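Predicted phosphatase, HAD family (Clostridium acetobutylicum, PDB 3MC1) probably acts as a phosphatase of the haloacid dehalogenase (HAD) superfamily, although a protein tyrosine kinase activity has also been tentatively assigned to it. Local coordinates at residues V7-D12 against F103-A108; D89-L94 against F123-Y128; A131-S136 against E145-Y150; D160-I165 against N178-I183. All blocks are in the same frame, centred on the assembly; numbering follows the deposited sequence.

Contact 1: residues V7-D12 against F103-A108; sequences VLFDLD and FHLVVA. With NA (sodium ion), chain C.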
loop_
_atom_site.group_PDB
_atom_site.type_symbol
_atom_site.label_atom_id
_atom_site.label_comp_id
_atom_site.label_asym_id
_atom_site.label_seq_id
_atom_site.Cartn_x
_atom_site.Cartn_y
_atom_site.Cartn_z
ATOM N N VAL A 7 -11.868 8.576 -1.442
ATOM C CA VAL A 7 -11.338 7.570 -0.544
ATOM C C VAL A 7 -10.064 7.006 -1.192
ATOM O O VAL A 7 -10.127 6.365 -2.244
ATOM C CB VAL A 7 -12.344 6.416 -0.338
ATOM C CG1 VAL A 7 -11.777 5.419 0.661
ATOM C CG2 VAL A 7 -13.714 6.951 0.154
ATOM N N LEU A 8 -8.916 7.281 -0.577
ATOM C CA LEU A 8 -7.630 6.773 -1.065
ATOM C C LEU A 8 -7.282 5.488 -0.301
ATOM O O LEU A 8 -7.493 5.394 0.904
ATOM C CB LEU A 8 -6.525 7.817 -0.865
ATOM C CG LEU A 8 -6.396 8.920 -1.927
ATOM C CD1 LEU A 8 -7.675 9.755 -1.992
ATOM C CD2 LEU A 8 -5.182 9.804 -1.611
ATOM N N PHE A 9 -6.755 4.501 -1.021
ATOM C CA PHE A 9 -6.394 3.207 -0.449
ATOM C C PHE A 9 -4.953 2.860 -0.789
ATOM O O PHE A 9 -4.479 3.167 -1.889
ATOM C CB PHE A 9 -7.225 2.071 -1.067
ATOM C CG PHE A 9 -8.706 2.107 -0.750
ATOM C CD1 PHE A 9 -9.224 1.358 0.301
ATOM C CD2 PHE A 9 -9.587 2.820 -1.563
ATOM C CE1 PHE A 9 -10.612 1.309 0.532
ATOM C CE2 PHE A 9 -10.965 2.782 -1.342
ATOM C CZ PHE A 9 -11.479 2.024 -0.297
ATOM N N ASP A 10 -4.261 2.213 0.140
ATOM C CA ASP A 10 -2.924 1.734 -0.182
ATOM C C ASP A 10 -3.260 0.409 -0.869
ATOM O O ASP A 10 -4.428 -0.002 -0.872
ATOM C CB ASP A 10 -2.084 1.488 1.068
ATOM C CG ASP A 10 -0.677 1.017 0.728
ATOM O OD1 ASP A 10 -0.110 1.508 -0.279
ATOM O OD2 ASP A 10 -0.140 0.159 1.460
ATOM N N LEU A 11 -2.271 -0.260 -1.456
ATOM C CA LEU A 11 -2.525 -1.515 -2.157
ATOM C C LEU A 11 -2.209 -2.763 -1.330
ATOM O O LEU A 11 -3.116 -3.462 -0.887
ATOM C CB LEU A 11 -1.732 -1.540 -3.479
ATOM C CG LEU A 11 -1.831 -2.768 -4.393
ATOM C CD1 LEU A 11 -3.276 -3.234 -4.588
ATOM C CD2 LEU A 11 -1.230 -2.408 -5.750
ATOM N N ASP A 12 -0.920 -3.039 -1.142
ATOM C CA ASP A 12 -0.473 -4.195 -0.368
ATOM C C ASP A 12 -0.922 -4.088 1.088
ATOM O O ASP A 12 -0.702 -3.071 1.730
ATOM C CB ASP A 12 1.063 -4.306 -0.401
ATOM C CG ASP A 12 1.614 -4.485 -1.808
ATOM O OD1 ASP A 12 1.081 -5.331 -2.562
ATOM O OD2 ASP A 12 2.585 -3.781 -2.158
ATOM N N PHE A 103 -18.899 7.576 -3.915
ATOM C CA PHE A 103 -17.505 7.860 -3.581
ATOM C C PHE A 103 -16.602 7.706 -4.809
ATOM O O PHE A 103 -16.863 6.878 -5.682
ATOM C CB PHE A 103 -17.004 6.885 -2.506
ATOM C CG PHE A 103 -17.488 7.184 -1.115
ATOM C CD1 PHE A 103 -17.060 8.326 -0.448
ATOM C CD2 PHE A 103 -18.343 6.300 -0.458
ATOM C CE1 PHE A 103 -17.473 8.586 0.858
ATOM C CE2 PHE A 103 -18.766 6.546 0.850
ATOM C CZ PHE A 103 -18.329 7.696 1.514
ATOM N N HIS A 104 -15.553 8.520 -4.879
ATOM C CA HIS A 104 -14.573 8.412 -5.958
ATOM C C HIS A 104 -13.417 7.688 -5.270
ATOM O O HIS A 104 -12.924 8.156 -4.239
ATOM C CB HIS A 104 -14.110 9.787 -6.438
ATOM C CG HIS A 104 -15.122 10.511 -7.268
ATOM N ND1 HIS A 104 -16.270 11.059 -6.734
ATOM C CD2 HIS A 104 -15.174 10.755 -8.599
ATOM C CE1 HIS A 104 -16.984 11.607 -7.701
ATOM N NE2 HIS A 104 -16.341 11.436 -8.842
ATOM N N LEU A 105 -12.995 6.552 -5.826
ATOM C CA LEU A 105 -11.937 5.747 -5.214
ATOM C C LEU A 105 -10.594 5.921 -5.907
ATOM O O LEU A 105 -10.529 5.956 -7.133
ATOM C CB LEU A 105 -12.347 4.262 -5.212
ATOM C CG LEU A 105 -13.781 3.956 -4.734
ATOM C CD1 LEU A 105 -14.054 2.443 -4.754
ATOM C CD2 LEU A 105 -13.981 4.499 -3.333
ATOM N N VAL A 106 -9.527 6.016 -5.109
ATOM C CA VAL A 106 -8.181 6.212 -5.641
ATOM C C VAL A 106 -7.168 5.319 -4.928
ATOM O O VAL A 106 -7.286 5.069 -3.734
ATOM C CB VAL A 106 -7.723 7.700 -5.449
ATOM C CG1 VAL A 106 -6.317 7.912 -6.017
ATOM C CG2 VAL A 106 -8.710 8.654 -6.141
ATOM N N VAL A 107 -6.183 4.813 -5.664
ATOM C CA VAL A 107 -5.147 4.015 -5.025
ATOM C C VAL A 107 -3.940 4.943 -4.900
ATOM O O VAL A 107 -3.529 5.581 -5.867
ATOM C CB VAL A 107 -4.728 2.774 -5.858
ATOM C CG1 VAL A 107 -3.475 2.138 -5.232
ATOM C CG2 VAL A 107 -5.857 1.754 -5.892
ATOM N N ALA A 108 -3.396 5.028 -3.694
ATOM C CA ALA A 108 -2.224 5.851 -3.424
ATOM C C ALA A 108 -1.267 4.885 -2.737
ATOM O O ALA A 108 -1.460 4.535 -1.573
ATOM C CB ALA A 108 -2.588 7.003 -2.495
HETATM NA NA NA C . 0.175 -1.360 2.893
HETATM O O HOH W 1 1.330 -3.219 3.813
HETATM O O HOH W 2 1.450 0.272 3.665
#

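Contact 2: residues D89-L94 against F123-Y128; sequences DGIEAL and FKLAFY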
loop_
_atom_site.group_PDB
_atom_site.type_symbol
_atom_site.label_atom_id
_atom_site.label_comp_id
_atom_site.label_asym_id
_atom_site.label_seq_id
_atom_site.Cartn_x
_atom_site.Cartn_y
_atom_site.Cartn_z
ATOM N N ASP A 89 -10.762 -10.971 1.299
ATOM C CA ASP A 89 -12.193 -11.247 1.220
ATOM C C ASP A 89 -12.988 -9.986 1.571
ATOM O O ASP A 89 -12.630 -9.239 2.491
ATOM C CB ASP A 89 -12.595 -12.366 2.190
ATOM C CG ASP A 89 -11.972 -13.702 1.836
ATOM O OD1 ASP A 89 -11.948 -14.051 0.634
ATOM O OD2 ASP A 89 -11.520 -14.410 2.763
ATOM N N GLY A 90 -14.062 -9.754 0.828
ATOM C CA GLY A 90 -14.906 -8.605 1.084
ATOM C C GLY A 90 -14.491 -7.323 0.395
ATOM O O GLY A 90 -15.306 -6.416 0.253
ATOM N N ILE A 91 -13.242 -7.243 -0.063
ATOM C CA ILE A 91 -12.769 -6.023 -0.710
ATOM C C ILE A 91 -13.536 -5.598 -1.958
ATOM O O ILE A 91 -13.939 -4.446 -2.063
ATOM C CB ILE A 91 -11.255 -6.098 -1.057
ATOM C CG1 ILE A 91 -10.418 -5.894 0.212
ATOM C CG2 ILE A 91 -10.908 -5.034 -2.102
ATOM C CD1 ILE A 91 -10.619 -4.544 0.886
ATOM N N GLU A 92 -13.734 -6.492 -2.916
ATOM C CA GLU A 92 -14.477 -6.081 -4.098
ATOM C C GLU A 92 -15.893 -5.635 -3.722
ATOM O O GLU A 92 -16.405 -4.660 -4.270
ATOM C CB GLU A 92 -14.532 -7.200 -5.141
ATOM C CG GLU A 92 -15.408 -6.855 -6.326
ATOM C CD GLU A 92 -15.130 -7.728 -7.537
ATOM O OE1 GLU A 92 -14.597 -8.846 -7.365
ATOM O OE2 GLU A 92 -15.462 -7.301 -8.658
ATOM N N ALA A 93 -16.520 -6.349 -2.790
ATOM C CA ALA A 93 -17.864 -5.989 -2.331
ATOM C C ALA A 93 -17.815 -4.552 -1.779
ATOM O O ALA A 93 -18.685 -3.727 -2.066
ATOM C CB ALA A 93 -18.308 -6.948 -1.254
ATOM N N LEU A 94 -16.776 -4.263 -1.003
ATOM C CA LEU A 94 -16.579 -2.933 -0.425
ATOM C C LEU A 94 -16.486 -1.865 -1.513
ATOM O O LEU A 94 -17.217 -0.868 -1.479
ATOM C CB LEU A 94 -15.297 -2.906 0.430
ATOM C CG LEU A 94 -14.877 -1.518 0.952
ATOM C CD1 LEU A 94 -15.946 -0.975 1.903
ATOM C CD2 LEU A 94 -13.541 -1.606 1.658
ATOM N N PHE A 123 -6.562 -8.643 -11.199
ATOM C CA PHE A 123 -7.596 -9.053 -10.263
ATOM C C PHE A 123 -8.986 -8.512 -10.594
ATOM O O PHE A 123 -9.942 -8.752 -9.857
ATOM C CB PHE A 123 -7.177 -8.682 -8.836
ATOM C CG PHE A 123 -6.114 -9.596 -8.272
ATOM C CD1 PHE A 123 -6.381 -10.949 -8.070
ATOM C CD2 PHE A 123 -4.839 -9.118 -7.979
ATOM C CE1 PHE A 123 -5.399 -11.817 -7.589
ATOM C CE2 PHE A 123 -3.845 -9.982 -7.495
ATOM C CZ PHE A 123 -4.128 -11.333 -7.302
ATOM N N LYS A 124 -9.086 -7.793 -11.710
ATOM C CA LYS A 124 -10.355 -7.242 -12.192
ATOM C C LYS A 124 -11.002 -6.202 -11.277
ATOM O O LYS A 124 -12.229 -6.106 -11.197
ATOM C CB LYS A 124 -11.326 -8.394 -12.445
ATOM C CG LYS A 124 -10.730 -9.477 -13.346
ATOM C CD LYS A 124 -11.601 -10.704 -13.405
ATOM C CE LYS A 124 -10.934 -11.821 -14.206
ATOM N NZ LYS A 124 -11.865 -12.971 -14.405
ATOM N N LEU A 125 -10.178 -5.410 -10.602
ATOM C CA LEU A 125 -10.682 -4.377 -9.696
ATOM C C LEU A 125 -10.306 -2.992 -10.207
ATOM O O LEU A 125 -10.725 -1.987 -9.643
ATOM C CB LEU A 125 -10.076 -4.558 -8.293
ATOM C CG LEU A 125 -10.223 -5.894 -7.553
ATOM C CD1 LEU A 125 -9.486 -5.808 -6.226
ATOM C CD2 LEU A 125 -11.695 -6.225 -7.322
ATOM N N ALA A 126 -9.530 -2.939 -11.285
ATOM C CA ALA A 126 -9.052 -1.659 -11.806
ATOM C C ALA A 126 -10.087 -0.570 -12.097
ATOM O O ALA A 126 -9.858 0.600 -11.806
ATOM C CB ALA A 126 -8.197 -1.897 -13.050
ATOM N N PHE A 127 -11.223 -0.944 -12.666
ATOM C CA PHE A 127 -12.232 0.045 -13.015
ATOM C C PHE A 127 -13.017 0.663 -11.864
ATOM O O PHE A 127 -13.780 1.617 -12.063
ATOM C CB PHE A 127 -13.160 -0.555 -14.065
ATOM C CG PHE A 127 -12.517 -0.663 -15.417
ATOM C CD1 PHE A 127 -12.182 0.485 -16.126
ATOM C CD2 PHE A 127 -12.215 -1.904 -15.964
ATOM C CE1 PHE A 127 -11.552 0.398 -17.365
ATOM C CE2 PHE A 127 -11.586 -2.006 -17.204
ATOM C CZ PHE A 127 -11.255 -0.855 -17.908
ATOM N N TYR A 128 -12.832 0.130 -10.662
ATOM C CA TYR A 128 -13.510 0.683 -9.490
ATOM C C TYR A 128 -12.809 1.980 -9.106
ATOM O O TYR A 128 -13.350 2.804 -8.363
ATOM C CB TYR A 128 -13.419 -0.275 -8.307
ATOM C CG TYR A 128 -14.308 -1.494 -8.390
ATOM C CD1 TYR A 128 -15.700 -1.368 -8.418
ATOM C CD2 TYR A 128 -13.764 -2.777 -8.415
ATOM C CE1 TYR A 128 -16.528 -2.489 -8.467
ATOM C CE2 TYR A 128 -14.581 -3.911 -8.463
ATOM C CZ TYR A 128 -15.963 -3.758 -8.487
ATOM O OH TYR A 128 -16.766 -4.867 -8.523
#

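Contact 3: residues A131-S136 against E145-Y150; sequences AIVGSS and EDVIRY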
loop_
_atom_site.group_PDB
_atom_site.type_symbol
_atom_site.label_atom_id
_atom_site.label_comp_id
_atom_site.label_asym_id
_atom_site.label_seq_id
_atom_site.Cartn_x
_atom_site.Cartn_y
_atom_site.Cartn_z
ATOM N N ALA A 131 -8.276 6.554 -10.251
ATOM C CA ALA A 131 -6.859 6.636 -10.580
ATOM C C ALA A 131 -6.080 5.664 -9.706
ATOM O O ALA A 131 -6.514 5.315 -8.612
ATOM C CB ALA A 131 -6.346 8.063 -10.370
ATOM N N ILE A 132 -4.937 5.213 -10.212
ATOM C CA ILE A 132 -4.071 4.297 -9.480
ATOM C C ILE A 132 -2.729 5.002 -9.506
ATOM O O ILE A 132 -2.034 4.998 -10.516
ATOM C CB ILE A 132 -4.000 2.916 -10.183
ATOM C CG1 ILE A 132 -5.368 2.232 -10.081
ATOM C CG2 ILE A 132 -2.920 2.048 -9.543
ATOM C CD1 ILE A 132 -5.526 1.004 -10.958
ATOM N N VAL A 133 -2.381 5.631 -8.391
ATOM C CA VAL A 133 -1.153 6.397 -8.299
ATOM C C VAL A 133 -0.103 5.706 -7.443
ATOM O O VAL A 133 -0.245 5.593 -6.225
ATOM C CB VAL A 133 -1.444 7.799 -7.718
ATOM C CG1 VAL A 133 -0.227 8.700 -7.886
ATOM C CG2 VAL A 133 -2.677 8.400 -8.420
ATOM N N GLY A 134 0.956 5.248 -8.096
ATOM C CA GLY A 134 2.023 4.573 -7.387
ATOM C C GLY A 134 3.327 5.317 -7.533
ATOM O O GLY A 134 3.363 6.463 -7.986
ATOM N N SER A 135 4.410 4.667 -7.127
ATOM C CA SER A 135 5.724 5.276 -7.222
ATOM C C SER A 135 6.255 5.084 -8.642
ATOM O O SER A 135 5.691 4.326 -9.440
ATOM C CB SER A 135 6.686 4.616 -6.224
ATOM O OG SER A 135 6.819 3.226 -6.481
ATOM N N SER A 136 7.324 5.794 -8.966
ATOM C CA SER A 136 7.948 5.649 -10.271
ATOM C C SER A 136 9.017 4.586 -10.042
ATOM O O SER A 136 9.627 4.548 -8.976
ATOM C CB SER A 136 8.588 6.970 -10.696
ATOM O OG SER A 136 9.408 7.473 -9.660
ATOM N N GLU A 145 3.796 9.944 1.717
ATOM C CA GLU A 145 3.448 11.361 1.718
ATOM C C GLU A 145 3.486 11.940 0.309
ATOM O O GLU A 145 2.572 12.642 -0.110
ATOM C CB GLU A 145 4.425 12.157 2.580
ATOM C CG GLU A 145 4.332 13.659 2.351
ATOM C CD GLU A 145 5.451 14.430 3.023
ATOM O OE1 GLU A 145 6.629 14.115 2.757
ATOM O OE2 GLU A 145 5.152 15.352 3.810
ATOM N N ASP A 146 4.550 11.638 -0.425
ATOM C CA ASP A 146 4.702 12.181 -1.772
ATOM C C ASP A 146 3.716 11.631 -2.797
ATOM O O ASP A 146 3.291 12.355 -3.693
ATOM C CB ASP A 146 6.139 11.975 -2.273
ATOM C CG ASP A 146 7.185 12.684 -1.404
ATOM O OD1 ASP A 146 6.812 13.575 -0.604
ATOM O OD2 ASP A 146 8.392 12.356 -1.535
ATOM N N VAL A 147 3.344 10.359 -2.680
ATOM C CA VAL A 147 2.407 9.788 -3.639
ATOM C C VAL A 147 0.987 10.284 -3.366
ATOM O O VAL A 147 0.222 10.557 -4.295
ATOM C CB VAL A 147 2.455 8.238 -3.610
ATOM C CG1 VAL A 147 1.372 7.654 -4.502
ATOM C CG2 VAL A 147 3.822 7.768 -4.092
ATOM N N ILE A 148 0.636 10.409 -2.090
ATOM C CA ILE A 148 -0.689 10.904 -1.745
ATOM C C ILE A 148 -0.805 12.357 -2.243
ATOM O O ILE A 148 -1.808 12.741 -2.841
ATOM C CB ILE A 148 -0.925 10.851 -0.214
ATOM C CG1 ILE A 148 -1.109 9.391 0.231
ATOM C CG2 ILE A 148 -2.147 11.691 0.153
ATOM C CD1 ILE A 148 -1.143 9.176 1.759
ATOM N N ARG A 149 0.240 13.149 -2.005
ATOM C CA ARG A 149 0.248 14.551 -2.418
ATOM C C ARG A 149 0.106 14.691 -3.930
ATOM O O ARG A 149 -0.608 15.567 -4.408
ATOM C CB ARG A 149 1.542 15.238 -1.957
ATOM C CG ARG A 149 1.511 16.759 -2.090
ATOM C CD ARG A 149 2.771 17.411 -1.533
ATOM N NE ARG A 149 3.068 16.997 -0.163
ATOM C CZ ARG A 149 2.305 17.271 0.890
ATOM N NH1 ARG A 149 1.185 17.963 0.735
ATOM N NH2 ARG A 149 2.667 16.860 2.102
ATOM N N TYR A 150 0.792 13.832 -4.680
ATOM C CA TYR A 150 0.727 13.874 -6.136
ATOM C C TYR A 150 -0.640 13.405 -6.617
ATOM O O TYR A 150 -1.184 13.948 -7.567
ATOM C CB TYR A 150 1.823 12.996 -6.757
ATOM C CG TYR A 150 1.911 13.101 -8.270
ATOM C CD1 TYR A 150 2.242 14.307 -8.893
ATOM C CD2 TYR A 150 1.646 12.002 -9.077
ATOM C CE1 TYR A 150 2.303 14.408 -10.293
ATOM C CE2 TYR A 150 1.699 12.091 -10.466
ATOM C CZ TYR A 150 2.027 13.292 -11.071
ATOM O OH TYR A 150 2.071 13.361 -12.452
#

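Contact 4: residues D160-I165 against N178-I183; sequences DDAIMI and NNLPSI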
loop_
_atom_site.group_PDB
_atom_site.type_symbol
_atom_site.label_atom_id
_atom_site.label_comp_id
_atom_site.label_asym_id
_atom_site.label_seq_id
_atom_site.Cartn_x
_atom_site.Cartn_y
_atom_site.Cartn_z
ATOM N N ASP A 160 -10.149 18.350 2.863
ATOM C CA ASP A 160 -11.420 18.195 3.558
ATOM C C ASP A 160 -12.422 17.388 2.741
ATOM O O ASP A 160 -13.608 17.332 3.073
ATOM C CB ASP A 160 -11.999 19.576 3.893
ATOM C CG ASP A 160 -12.430 20.348 2.659
ATOM O OD1 ASP A 160 -11.878 20.093 1.566
ATOM O OD2 ASP A 160 -13.311 21.225 2.784
ATOM N N ASP A 161 -11.941 16.745 1.685
ATOM C CA ASP A 161 -12.818 15.957 0.829
ATOM C C ASP A 161 -12.293 14.537 0.595
ATOM O O ASP A 161 -12.712 13.861 -0.340
ATOM C CB ASP A 161 -12.993 16.680 -0.506
ATOM C CG ASP A 161 -14.141 16.131 -1.320
ATOM O OD1 ASP A 161 -15.174 15.767 -0.721
ATOM O OD2 ASP A 161 -14.018 16.078 -2.559
ATOM N N ALA A 162 -11.388 14.077 1.453
ATOM C CA ALA A 162 -10.828 12.744 1.278
ATOM C C ALA A 162 -10.256 12.159 2.554
ATOM O O ALA A 162 -9.951 12.883 3.499
ATOM C CB ALA A 162 -9.753 12.792 0.212
ATOM N N ILE A 163 -10.123 10.836 2.565
ATOM C CA ILE A 163 -9.552 10.113 3.690
ATOM C C ILE A 163 -8.556 9.089 3.126
ATOM O O ILE A 163 -8.616 8.737 1.947
ATOM C CB ILE A 163 -10.634 9.362 4.492
ATOM C CG1 ILE A 163 -11.300 8.306 3.606
ATOM C CG2 ILE A 163 -11.686 10.356 5.014
ATOM C CD1 ILE A 163 -12.147 7.295 4.389
HETATM N N MSE A 164 -7.649 8.613 3.971
HETATM C CA MSE A 164 -6.646 7.633 3.554
HETATM C C MSE A 164 -6.832 6.328 4.323
HETATM O O MSE A 164 -6.966 6.338 5.543
HETATM C CB MSE A 164 -5.245 8.199 3.806
HETATM C CG MSE A 164 -4.105 7.244 3.497
HETATM SE SE MSE A 164 -4.013 6.755 1.627
HETATM C CE MSE A 164 -2.831 5.208 1.784
ATOM N N ILE A 165 -6.866 5.209 3.605
ATOM C CA ILE A 165 -7.015 3.897 4.230
ATOM C C ILE A 165 -5.706 3.120 4.041
ATOM O O ILE A 165 -5.235 2.964 2.907
ATOM C CB ILE A 165 -8.173 3.074 3.590
ATOM C CG1 ILE A 165 -9.555 3.647 3.970
ATOM C CG2 ILE A 165 -8.141 1.651 4.140
ATOM C CD1 ILE A 165 -9.707 5.110 3.797
ATOM N N ASN A 178 -0.498 15.173 4.723
ATOM C CA ASN A 178 -1.323 15.734 3.660
ATOM C C ASN A 178 -2.635 16.240 4.257
ATOM O O ASN A 178 -3.595 16.524 3.541
ATOM C CB ASN A 178 -1.602 14.670 2.595
ATOM C CG ASN A 178 -0.473 14.538 1.598
ATOM O OD1 ASN A 178 -0.313 15.383 0.712
ATOM N ND2 ASN A 178 0.327 13.481 1.739
ATOM N N ASN A 179 -2.667 16.340 5.580
ATOM C CA ASN A 179 -3.852 16.809 6.285
ATOM C C ASN A 179 -5.099 15.991 6.023
ATOM O O ASN A 179 -6.208 16.529 5.933
ATOM C CB ASN A 179 -4.111 18.274 5.949
ATOM C CG ASN A 179 -3.037 19.174 6.499
ATOM O OD1 ASN A 179 -2.710 19.105 7.687
ATOM N ND2 ASN A 179 -2.474 20.021 5.646
ATOM N N LEU A 180 -4.918 14.683 5.924
ATOM C CA LEU A 180 -6.035 13.791 5.682
ATOM C C LEU A 180 -6.283 12.875 6.861
ATOM O O LEU A 180 -5.344 12.399 7.503
ATOM C CB LEU A 180 -5.771 12.895 4.472
ATOM C CG LEU A 180 -5.658 13.467 3.067
ATOM C CD1 LEU A 180 -5.390 12.307 2.108
ATOM C CD2 LEU A 180 -6.944 14.193 2.696
ATOM N N PRO A 181 -7.559 12.630 7.176
ATOM C CA PRO A 181 -7.823 11.727 8.295
ATOM C C PRO A 181 -7.469 10.355 7.741
ATOM O O PRO A 181 -7.477 10.152 6.517
ATOM C CB PRO A 181 -9.319 11.892 8.531
ATOM C CG PRO A 181 -9.837 12.221 7.172
ATOM C CD PRO A 181 -8.807 13.186 6.631
ATOM N N SER A 182 -7.142 9.424 8.626
ATOM C CA SER A 182 -6.784 8.091 8.191
ATOM C C SER A 182 -7.508 7.007 8.971
ATOM O O SER A 182 -7.798 7.164 10.156
ATOM C CB SER A 182 -5.275 7.885 8.330
ATOM O OG SER A 182 -4.844 8.115 9.661
ATOM N N ILE A 183 -7.830 5.927 8.273
ATOM C CA ILE A 183 -8.446 4.769 8.886
ATOM C C ILE A 183 -7.398 3.671 8.716
ATOM O O ILE A 183 -7.028 3.325 7.589
ATOM C CB ILE A 183 -9.715 4.300 8.162
ATOM C CG1 ILE A 183 -10.785 5.394 8.159
ATOM C CG2 ILE A 183 -10.256 3.048 8.874
ATOM C CD1 ILE A 183 -12.079 4.964 7.461
#

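Contact 1: residues V7-D12 against F103-A108
V7-F9 and H104-A108 run side by side as parallel strands, their axes 4.4 Å apart at closest approach and 30° out of line. Four backbone hydrogen bonds join them: V7 N donates to H104 O and V7 O accepts from V106 N, then F9 N donates to V106 O and F9 O accepts from A108 N. V106 therefore uses both its N-H and its carbonyl on the partner strand. V106 O also takes a CA-H...O contact from L8 CA at 3.2 Å. Side chains alternate between the faces. On one, L8 and V106 lie alongside and point the same way, with L8 CG 4.0 Å from V106 CB, while L8 CD2 reaches A108 CB at 3.9 Å; I148 of helix 144-155 packs over this face. On the other face, L105 CD2 touches both V7 CB and F9 CE2, and helix 91-101 adds L98 and L95. These are neighbouring interior strands of the Rossmann-like HAD core, and D10 and D12 at the end of strand 6-9 are consistent with the DxDx(T/V) signature of the family. With CG anti to the backbone N (chi1 -179°), D10 extends OD2 to the sodium ion at 2.1 Å, while OD1 is hydrogen-bonded to T109 just past A108. D12 contributes its backbone O, 2.2 Å from the sodium ion; two waters and D167 complete the site. At the far end of the pairing, V7 CG2 meets the F103 ring obliquely, 3.7 Å from CD1.

Contact 2: residues D89-L94 against F123-Y128
E92, in the first turn of helix 91-101, reaches across to L125 and Y128 in the connection between helix 113-122 and strand 131-135, so the start of one helix meets a helix-to-strand connection of the HAD Rossmann-like core. The buried, apolar side is made by L125 and I91. L125 CD2 sits 3.7 Å from E92 CB and also touches the carboxylate carbon, while its CD1 makes a looser contact with I91 CG2 at 4.4 Å. I91 turns its end away from this loop to pack on V207 of helix 207-215, on L15 and on Y187. K124, with positive phi, ends the preceding helix in a Schellman motif, and the chain then enters the short 3-10 turn 126-128, where Y128 N bonds back to L125 O.

On the solvent side the polar pair of E92 and Y128 lies toward the surface, yet is close-packed. E92 CG is anti to the backbone N (chi1 174°) and the chain stays extended beyond, which carries the carboxylate past L125 to the phenol of Y128. The two side chains cross at about a right angle, with carboxylate and ring planes 82° apart. The Y128 side chain also touches L95 and S96, one helical turn further along. E92 CG lies 3.3 Å from Y128 OH, and the hydroxyl donates to the anti lone pair of E92 OE2 at 2.8 Å, the oxygen lying at the ring edge and near its plane.

Contact 3: residues A131-S136 against E145-Y150
V133 and V147 carry the apolar part of this strand-to-helix packing, in which strand 131-135 and helix 145-150 run at 148° with axes 8.2 Å apart. The two valines slide past each other in opposite directions, CG1 of V133 lying 3.9 Å from CG1 of V147. That same V133 methyl touches the edge of the Y150 ring, 4.0 Å from CD2 and near the ring plane, so V133 CG1 meets two residues one helical turn apart.

Methyl-to-backbone contacts form the second group. V147 CG1, anti to its own N (chi1 174°), comes within 3.1 Å of V133 O, a very close approach. CG2, the other branch, lies 4.1 Å from G134 O.

No polar bond crosses between the segments; S135 OG bonds outside them, to S110 O.

This is helix-on-sheet packing of the Rossmann-like HAD core: helix 144-155 leads from edge strand 131-135 toward strand 162-166, on the other side of strands 104-109 and 6-9. Strand 104-109 pairs along one edge of 131-135, helix 113-122 packs on I132, and helix 144-155 covers the V133 face.

Contact 4: residues D160-I165 against N178-I183
A162-I165 and L180-I183 lie parallel, their end-to-end directions 36° apart, and two backbone hydrogen bonds join them through M164, a selenomethionine: its N donates to P181 O at 3.0 Å and its O accepts from I183 N at 2.9 Å. M164 O also receives a CA-H...O contact from S182 CA. The tightest side-chain packing comes before the strand pairing begins. P181 lies across I163 at about a right angle, with ring CG only 3.4 Å from I163 CG2, closer than usual for two carbons. The same proline puts CD 3.3 Å from A162 O, and L180 CD2 approaches that carbonyl at 3.4 Å. L180 CD2 is also 4.0 Å from A162 CB, while I148 and M152 of helix 144-155 pack against L180. The pairing closes the beta-alpha-beta unit of strand 162-166, helix 169-176 and strand 182-185, whose right-handed crossover is usual in Rossmann-like folds such as the HAD core. N179, at positive phi, ends the helix in a Schellman motif just ahead of L180. I163 has CG1 between the backbone N and the carbonyl carbon (chi1 63°), which sets CG2 against P181 and sends CD1 to CD1 of I183 at 3.9 Å. The M164 side chain, bent at chi2, leads away from L180-I183 and packs on L8 and I148. S182, on the same face, touches V172 and A175 of helix 169-176, and its OG bonds weakly to N201. I165 CG1 and I183 CB sit 4.2 Å apart on the opposite face.

From the N terminus, strand 6-9 enters first, and contact 1 pairs it with strand 104-109 across 90 intervening residues. Contact 2 opens within that long excursion, at the start of helix 91-101, and closes after helix 113-122, so contacts 1 and 2 cross along the chain; L105 and Y128 touch where they meet. Contact 3 follows in series, closing the short loop from strand 131-135 into helix 144-155, which packs back on the strand. Contact 4 closes the crossover through helix 169-176, adding strand 182-185 beyond 162-166, itself bonded to strand 6-9. Contacts 1, 3 and 4 thus share one parallel sheet, and N178 bonded to E145 O joins contacts 3 and 4.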